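Local coordinates for DynE8 (Micromonospora chersina, PDB 4AMO), which is the acyltransferase domain of an iterative polyketide synthase in enediyne (dynemicin) biosynthesis and probably loads acyl extender units for chain growth, at residues G174-S179 and A309-G314; S216-L221 and L274-A279; V249-R254 and F280-M285. All coordinates share one frame; numbering follows the deposited sequence. Where two conformers were deposited one is given.

Interaction 1 lies in the core of the large subdomain, where strand 174-177 meets the loop after strand 308-309. Interactions 2 and 3 are only partly buried and belong to the small subdomain. Strands 216-221 and 247-253 are neighbours in one sheet, and the continuous chain 274-285 packs on both. Interaction 2 mixes backbone bonds, a serine hydroxyl, two bridging waters and apolar side chains. Interaction 3 has no hydrogen bond between its segments and rests on methyl contacts. Interaction 1 combines backbone and water-mediated pairing with one threonine. Its Ser179 lies beside His281 of interaction 3, consistent with the subdomains meeting at the probable active site.

Interaction 1 of 3, residues G174-S179 and A309-G314; sequences GALGHS and ASTVTG
Thr311 lies against the end of strand 174-177 and touches it with both branches. Its OG1 is between the backbone N and the carbonyl carbon (chi1 61°), which turns both branches to the strand. Thr311 OG1 is 2.9 Å from Gly177 O. CG2 sits close to the same carbonyl, with Thr311 CG2 3.3 Å from Gly177 O. That methyl also meets Leu176, where CG is 4.1 Å from Thr311 CG2. The two side chains cross at about a right angle. Leu176 carries its CG anti to the backbone N (chi1 164°). Leu176 and Thr311 both pack on helix 336-342, at Ala339 among others.

The backbones pair alongside. Ala309 N donates to Ala175 O at 2.9 Å. Two residues further along the strand, a water bridges Gly177 N and Ala309 O. It accepts from Gly177 N at 2.8 Å and is 2.7 Å from Ala309 O. Beyond this, Ser310 OG accepts from Val312 N in an ST turn. Glu182 bonds both Ser310 OG and Thr311 N, which fixes the loop to the helix that follows the strand.

Ser179 has a positive phi of 54°, the strained backbone of a sharp turn. His178, just before it, bonds Asn243 through NE2. The strand, this turn and the helix 181-188 after it fit the nucleophile elbow of the GHSLG type, as in related acyltransferases, with Ser179 as the probable nucleophile.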
loop_
_atom_site.group_PDB
_atom_site.type_symbol
_atom_site.label_atom_id
_atom_site.label_comp_id
_atom_site.label_asym_id
_atom_site.label_seq_id
_atom_site.Cartn_x
_atom_site.Cartn_y
_atom_site.Cartn_z
ATOM N N GLY A 174 -4.311 -7.590 8.969
ATOM C CA GLY A 174 -3.445 -8.447 8.159
ATOM C C GLY A 174 -2.752 -7.587 7.074
ATOM O O GLY A 174 -3.056 -6.389 6.955
ATOM N N ALA A 175 -1.828 -8.182 6.299
ATOM C CA ALA A 175 -1.066 -7.400 5.332
ATOM C C ALA A 175 -0.911 -8.239 4.100
ATOM O O ALA A 175 -1.063 -9.478 4.139
ATOM C CB ALA A 175 0.332 -7.030 5.890
ATOM N N LEU A 176 -0.625 -7.550 3.003
ATOM C CA LEU A 176 -0.288 -8.142 1.719
ATOM C C LEU A 176 0.905 -7.314 1.174
ATOM O O LEU A 176 0.886 -6.098 1.266
ATOM C CB LEU A 176 -1.513 -7.900 0.841
ATOM C CG LEU A 176 -1.689 -7.983 -0.634
ATOM C CD1 LEU A 176 -3.219 -7.931 -0.843
ATOM C CD2 LEU A 176 -0.943 -6.841 -1.324
ATOM N N GLY A 177 1.886 -7.973 0.562
ATOM C CA GLY A 177 3.003 -7.308 -0.097
ATOM C C GLY A 177 3.051 -7.798 -1.574
ATOM O O GLY A 177 2.908 -8.959 -1.808
ATOM N N HIS A 178 3.219 -6.866 -2.470
ATOM C CA HIS A 178 3.119 -7.101 -3.899
ATOM C C HIS A 178 4.548 -7.492 -4.320
ATOM O O HIS A 178 5.470 -6.705 -4.234
ATOM C CB HIS A 178 2.693 -5.796 -4.566
ATOM C CG HIS A 178 2.382 -5.905 -6.032
ATOM N ND1 HIS A 178 3.356 -5.908 -7.028
ATOM C CD2 HIS A 178 1.186 -6.031 -6.667
ATOM C CE1 HIS A 178 2.764 -6.010 -8.207
ATOM N NE2 HIS A 178 1.450 -6.110 -8.021
ATOM N N SER A 179 4.987 -8.474 -4.740
ATOM C CA SER A 179 6.359 -8.829 -5.147
ATOM C C SER A 179 7.407 -8.568 -4.016
ATOM O O SER A 179 7.301 -9.118 -2.941
ATOM C CB SER A 179 6.699 -8.149 -6.501
ATOM O OG SER A 179 7.270 -6.868 -6.342
ATOM N N ALA A 309 -1.502 -12.259 3.533
ATOM C CA ALA A 309 -2.058 -12.805 2.325
ATOM C C ALA A 309 -0.969 -12.777 1.238
ATOM O O ALA A 309 -0.530 -11.692 0.828
ATOM C CB ALA A 309 -3.313 -11.945 1.895
ATOM N N SER A 310 -0.499 -13.954 0.815
ATOM C CA SER A 310 0.663 -14.024 -0.059
ATOM C C SER A 310 0.301 -13.752 -1.511
ATOM O O SER A 310 -0.705 -14.294 -2.048
ATOM C CB SER A 310 1.260 -15.425 0.051
ATOM O OG SER A 310 2.417 -15.549 -0.743
ATOM N N THR A 311 1.108 -12.930 -2.165
ATOM C CA THR A 311 0.940 -12.778 -3.598
ATOM C C THR A 311 1.821 -13.787 -4.344
ATOM O O THR A 311 1.892 -13.740 -5.558
ATOM C CB THR A 311 1.283 -11.365 -4.056
ATOM O OG1 THR A 311 2.659 -11.084 -3.747
ATOM C CG2 THR A 311 0.310 -10.334 -3.399
ATOM N N VAL A 312 2.469 -14.678 -3.610
ATOM C CA VAL A 312 3.116 -15.836 -4.251
ATOM C C VAL A 312 2.165 -17.022 -4.347
ATOM O O VAL A 312 2.043 -17.602 -5.423
ATOM C CB VAL A 312 4.413 -16.291 -3.515
ATOM C CG1 VAL A 312 5.113 -17.461 -4.374
ATOM C CG2 VAL A 312 5.325 -15.123 -3.297
ATOM N N THR A 313 1.450 -17.342 -3.256
ATOM C CA THR A 313 0.491 -18.439 -3.245
ATOM C C THR A 313 -0.945 -18.040 -3.525
ATOM O O THR A 313 -1.763 -18.856 -3.939
ATOM C CB THR A 313 0.509 -19.167 -1.886
ATOM O OG1 THR A 313 0.031 -18.289 -0.890
ATOM C CG2 THR A 313 1.901 -19.600 -1.494
ATOM N N GLY A 314 -1.256 -16.767 -3.347
ATOM C CA GLY A 314 -2.626 -16.296 -3.467
ATOM C C GLY A 314 -3.525 -16.810 -2.335
ATOM O O GLY A 314 -4.742 -16.986 -2.531
HETATM O O HOH W 1 1.984 -10.721 0.677
#

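Interaction 2 of 3, residues S216-L221 and L274-A279; sequences SGMLSL and LAVSHA
At the edge of the ferredoxin-like small subdomain, Ser216, Met218 and Ser220 of strand 216-221 meet the chain that leaves edge strand 271-273. Leu274 N donates to Met218 O at 3.1 Å. Beyond it the chain swings away through an inverse gamma turn centred on Ala275, and two waters fill in. One joins Met218 N to Leu274 O, the other Ser216 N to Ser277 O. The chain returns at Ala279, whose N donates to Ser216 OG at 3.0 Å. Ser216 OG also bonds Thr212 OG1. With the hydroxyl gone, as in an alanine here, Ala279 N and Thr212 would probably lose their shared partner, and the returning chain could shift.

Met218 lies under this loop. Its CB meets Leu274 CD1 at 3.9 Å. With CG anti to the carbonyl carbon (chi1 -68°), CG and SD are carried to Val276, and Met218 SD rests 3.9 Å from Val276 CG2. The other methyl of Leu274, CD2, is 3.9 Å from Ser220 CB. Ala279 CB sits 3.4 Å from Gly217 O. The His278 ring stacks on Phe280, and its NE2 bonds Val210 O. Residues 278-281 read His-Ala-Phe-His, the sequence motif associated with malonyl-specific acyltransferases.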
loop_
_atom_site.group_PDB
_atom_site.type_symbol
_atom_site.label_atom_id
_atom_site.label_comp_id
_atom_site.label_asym_id
_atom_site.label_seq_id
_atom_site.Cartn_x
_atom_site.Cartn_y
_atom_site.Cartn_z
ATOM N N SER A 216 14.693 -8.723 -22.804
ATOM C CA SER A 216 13.399 -9.203 -22.276
ATOM C C SER A 216 12.671 -8.059 -21.569
ATOM O O SER A 216 13.245 -6.988 -21.363
ATOM C CB SER A 216 13.662 -10.379 -21.331
ATOM O OG SER A 216 14.357 -10.037 -20.135
ATOM N N GLY A 217 11.390 -8.217 -21.254
ATOM C CA GLY A 217 10.700 -7.047 -20.658
ATOM C C GLY A 217 9.314 -7.451 -20.249
ATOM O O GLY A 217 9.056 -8.634 -20.013
ATOM N N MET A 218 8.439 -6.471 -20.147
ATOM C CA MET A 218 7.099 -6.761 -19.653
ATOM C C MET A 218 6.139 -5.900 -20.407
ATOM O O MET A 218 6.524 -4.816 -20.913
ATOM C CB MET A 218 7.006 -6.404 -18.149
ATOM C CG MET A 218 7.854 -7.319 -17.294
ATOM S SD MET A 218 7.996 -6.835 -15.571
ATOM C CE MET A 218 6.782 -7.946 -14.938
ATOM N N LEU A 219 4.892 -6.362 -20.506
ATOM C CA LEU A 219 3.906 -5.702 -21.322
ATOM C C LEU A 219 2.582 -5.700 -20.541
ATOM O O LEU A 219 2.108 -6.782 -20.076
ATOM C CB LEU A 219 3.742 -6.494 -22.626
ATOM C CG LEU A 219 2.736 -5.939 -23.627
ATOM C CD1 LEU A 219 3.243 -4.525 -24.166
ATOM C CD2 LEU A 219 2.597 -6.945 -24.819
ATOM N N SER A 220 2.016 -4.529 -20.327
ATOM C CA SER A 220 0.842 -4.447 -19.449
ATOM C C SER A 220 -0.442 -4.454 -20.289
ATOM O O SER A 220 -0.521 -3.722 -21.313
ATOM C CB SER A 220 0.981 -3.208 -18.581
ATOM O OG SER A 220 -0.209 -3.047 -17.810
ATOM N N LEU A 221 -1.437 -5.260 -19.938
ATOM C CA LEU A 221 -2.597 -5.421 -20.784
ATOM C C LEU A 221 -3.805 -4.978 -19.962
ATOM O O LEU A 221 -3.971 -5.342 -18.748
ATOM C CB LEU A 221 -2.826 -6.895 -21.163
ATOM C CG LEU A 221 -1.643 -7.592 -21.841
ATOM C CD1 LEU A 221 -1.989 -9.094 -21.953
ATOM C CD2 LEU A 221 -1.569 -6.934 -23.225
ATOM N N LEU A 274 6.201 -1.750 -20.625
ATOM C CA LEU A 274 6.740 -1.170 -19.400
ATOM C C LEU A 274 8.233 -0.797 -19.555
ATOM O O LEU A 274 8.965 -1.442 -20.316
ATOM C CB LEU A 274 6.532 -2.090 -18.223
ATOM C CG LEU A 274 5.059 -2.460 -18.036
ATOM C CD1 LEU A 274 4.897 -3.345 -16.850
ATOM C CD2 LEU A 274 4.207 -1.165 -17.875
ATOM N N ALA A 275 8.706 0.251 -18.872
ATOM C CA ALA A 275 10.125 0.569 -19.068
ATOM C C ALA A 275 10.879 -0.210 -17.988
ATOM O O ALA A 275 11.188 0.278 -16.888
ATOM C CB ALA A 275 10.391 2.072 -19.059
ATOM N N VAL A 276 11.085 -1.483 -18.277
ATOM C CA VAL A 276 11.973 -2.341 -17.472
ATOM C C VAL A 276 12.827 -3.087 -18.446
ATOM O O VAL A 276 12.446 -3.316 -19.604
ATOM C CB VAL A 276 11.244 -3.416 -16.559
ATOM C CG1 VAL A 276 10.642 -2.804 -15.309
ATOM C CG2 VAL A 276 10.200 -4.167 -17.352
ATOM N N SER A 277 13.952 -3.550 -17.950
ATOM C CA SER A 277 14.942 -4.255 -18.783
ATOM C C SER A 277 14.936 -5.767 -18.563
ATOM O O SER A 277 15.781 -6.499 -19.117
ATOM C CB SER A 277 16.340 -3.683 -18.424
ATOM O OG SER A 277 17.216 -3.787 -19.539
ATOM N N HIS A 278 14.017 -6.257 -17.737
ATOM C CA HIS A 278 14.022 -7.687 -17.390
ATOM C C HIS A 278 12.581 -8.196 -17.491
ATOM O O HIS A 278 11.641 -7.492 -17.097
ATOM C CB HIS A 278 14.432 -7.947 -15.930
ATOM C CG HIS A 278 15.844 -7.577 -15.589
ATOM N ND1 HIS A 278 16.276 -6.268 -15.509
ATOM C CD2 HIS A 278 16.909 -8.347 -15.262
ATOM C CE1 HIS A 278 17.548 -6.248 -15.147
ATOM N NE2 HIS A 278 17.957 -7.497 -15.005
ATOM N N ALA A 279 12.429 -9.421 -17.930
ATOM C CA ALA A 279 11.139 -10.089 -17.759
ATOM C C ALA A 279 10.994 -10.608 -16.323
ATOM O O ALA A 279 11.051 -11.828 -16.046
ATOM C CB ALA A 279 10.969 -11.232 -18.813
HETATM O O HOH W 2 16.456 -6.571 -21.770
HETATM O O HOH W 3 9.642 -4.030 -21.059
#

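Interaction 3 of 3, residues V249-R254 and F280-M285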
loop_
_atom_site.group_PDB
_atom_site.type_symbol
_atom_site.label_atom_id
_atom_site.label_comp_id
_atom_site.label_asym_id
_atom_site.label_seq_id
_atom_site.Cartn_x
_atom_site.Cartn_y
_atom_site.Cartn_z
ATOM N N VAL A 249 -0.175 -8.139 -16.373
ATOM C CA VAL A 249 1.088 -7.875 -17.068
ATOM C C VAL A 249 1.693 -9.201 -17.504
ATOM O O VAL A 249 1.674 -10.133 -16.704
ATOM C CB VAL A 249 2.061 -7.157 -16.103
ATOM C CG1 VAL A 249 3.472 -6.829 -16.743
ATOM C CG2 VAL A 249 1.388 -5.819 -15.520
ATOM N N VAL A 250 2.248 -9.262 -18.729
ATOM C CA VAL A 250 2.917 -10.492 -19.207
ATOM C C VAL A 250 4.388 -10.178 -19.363
ATOM O O VAL A 250 4.748 -8.971 -19.460
ATOM C CB VAL A 250 2.304 -11.035 -20.507
ATOM C CG1 VAL A 250 0.837 -11.423 -20.246
ATOM C CG2 VAL A 250 2.384 -9.997 -21.643
ATOM N N ALA A 251 5.227 -11.221 -19.436
ATOM C CA ALA A 251 6.675 -10.990 -19.483
ATOM C C ALA A 251 7.227 -12.032 -20.432
ATOM O O ALA A 251 6.664 -13.103 -20.589
ATOM C CB ALA A 251 7.328 -11.200 -18.082
ATOM N N GLY A 252 8.334 -11.686 -21.074
ATOM C CA GLY A 252 8.975 -12.624 -21.972
ATOM C C GLY A 252 10.121 -11.923 -22.651
ATOM O O GLY A 252 10.514 -10.766 -22.296
ATOM N N THR A 253 10.769 -12.666 -23.555
ATOM C CA THR A 253 11.794 -12.029 -24.389
ATOM C C THR A 253 11.136 -11.047 -25.316
ATOM O O THR A 253 9.910 -11.089 -25.504
ATOM C CB THR A 253 12.528 -13.057 -25.297
ATOM O OG1 THR A 253 11.595 -13.620 -26.225
ATOM C CG2 THR A 253 13.158 -14.184 -24.468
ATOM N N ARG A 254 11.944 -10.157 -25.950
ATOM C CA ARG A 254 11.338 -9.196 -26.906
ATOM C C ARG A 254 10.501 -9.814 -28.050
ATOM O O ARG A 254 9.353 -9.338 -28.289
ATOM C CB ARG A 254 12.346 -8.075 -27.361
ATOM C CG ARG A 254 11.628 -6.838 -28.089
ATOM C CD ARG A 254 10.574 -6.001 -27.181
ATOM N NE ARG A 254 9.128 -6.125 -27.573
ATOM C CZ ARG A 254 8.092 -5.427 -27.041
ATOM N NH1 ARG A 254 8.290 -4.539 -26.061
ATOM N NH2 ARG A 254 6.823 -5.613 -27.475
ATOM N N PHE A 280 10.758 -9.682 -15.367
ATOM C CA PHE A 280 10.464 -10.125 -14.004
ATOM C C PHE A 280 9.220 -11.062 -13.922
ATOM O O PHE A 280 8.310 -10.998 -14.744
ATOM C CB PHE A 280 10.213 -8.908 -13.107
ATOM C CG PHE A 280 11.391 -8.003 -12.988
ATOM C CD1 PHE A 280 12.618 -8.473 -12.443
ATOM C CD2 PHE A 280 11.319 -6.708 -13.493
ATOM C CE1 PHE A 280 13.742 -7.593 -12.334
ATOM C CE2 PHE A 280 12.408 -5.846 -13.413
ATOM C CZ PHE A 280 13.620 -6.291 -12.793
ATOM N N HIS A 281 9.213 -11.917 -12.907
ATOM C CA HIS A 281 8.118 -12.859 -12.628
ATOM C C HIS A 281 7.886 -13.758 -13.812
ATOM O O HIS A 281 6.777 -13.907 -14.330
ATOM C CB HIS A 281 6.864 -12.146 -12.046
ATOM C CG HIS A 281 7.138 -11.552 -10.698
ATOM N ND1 HIS A 281 7.248 -12.318 -9.546
ATOM C CD2 HIS A 281 7.465 -10.288 -10.341
ATOM C CE1 HIS A 281 7.594 -11.537 -8.539
ATOM N NE2 HIS A 281 7.699 -10.298 -8.983
ATOM N N SER A 282 9.009 -14.365 -14.256
ATOM C CA SER A 282 8.905 -15.257 -15.400
ATOM C C SER A 282 10.088 -16.220 -15.257
ATOM O O SER A 282 11.045 -15.931 -14.510
ATOM C CB SER A 282 9.047 -14.505 -16.765
ATOM O OG SER A 282 10.399 -14.328 -17.132
ATOM N N PRO A 283 10.018 -17.341 -15.951
ATOM C CA PRO A 283 11.161 -18.266 -15.977
ATOM C C PRO A 283 12.549 -17.657 -16.349
ATOM O O PRO A 283 13.530 -18.255 -15.978
ATOM C CB PRO A 283 10.718 -19.308 -17.025
ATOM C CG PRO A 283 9.206 -19.339 -16.823
ATOM C CD PRO A 283 8.881 -17.835 -16.745
ATOM N N LEU A 284 12.606 -16.537 -17.065
ATOM C CA LEU A 284 13.896 -15.842 -17.350
ATOM C C LEU A 284 14.639 -15.426 -16.051
ATOM O O LEU A 284 15.851 -15.269 -16.058
ATOM C CB LEU A 284 13.696 -14.660 -18.301
ATOM C CG LEU A 284 13.210 -15.179 -19.663
ATOM C CD1 LEU A 284 12.761 -14.102 -20.540
ATOM C CD2 LEU A 284 14.255 -16.124 -20.399
ATOM N N MET A 285 13.928 -15.380 -14.924
ATOM C CA MET A 285 14.525 -15.048 -13.611
ATOM C C MET A 285 15.084 -16.249 -12.859
ATOM O O MET A 285 15.666 -16.092 -11.792
ATOM C CB MET A 285 13.481 -14.386 -12.729
ATOM C CG MET A 285 13.180 -12.989 -13.258
ATOM S SD MET A 285 14.588 -11.875 -12.866
ATOM C CE MET A 285 14.412 -11.606 -14.407
#
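Ala251 and Leu284 bury the most surface here, with Thr253 next to them. No hydrogen bond joins the two segments. Ala251 points its methyl at the loop. Its CB is 3.5 Å from Phe280 O and 4.0 Å from Ser282 CB, so it fits against the backbone and the base of a side chain. Leu284 reaches back to the strand end with one methyl. Its CG is anti to the carbonyl carbon (chi1 -64°), and CD1 meets Thr253 CG2 and Thr253 N, both at 3.9 Å. The Leu284 and Thr253 side chains cross at about a right angle. Thr253 is divided in its work: its hydroxyl caps the N-terminus of helix 254-267, while its methyl takes the leucine.

Ser282 shapes the loop. Its OG accepts from Leu284 N at 3.1 Å, an ST turn, and also bonds Ala279 O. This holds Leu284 in the short 3-10 segment 283-285. His281, between these contacts, bonds Gly332 O through ND1 and, in the conformers given here, lies beside Ser179; it is probably the catalytic partner of that serine, as in related enzymes. The contact thus holds the loop carrying His281 on strand 247-253, beside the probable Ser-His active site.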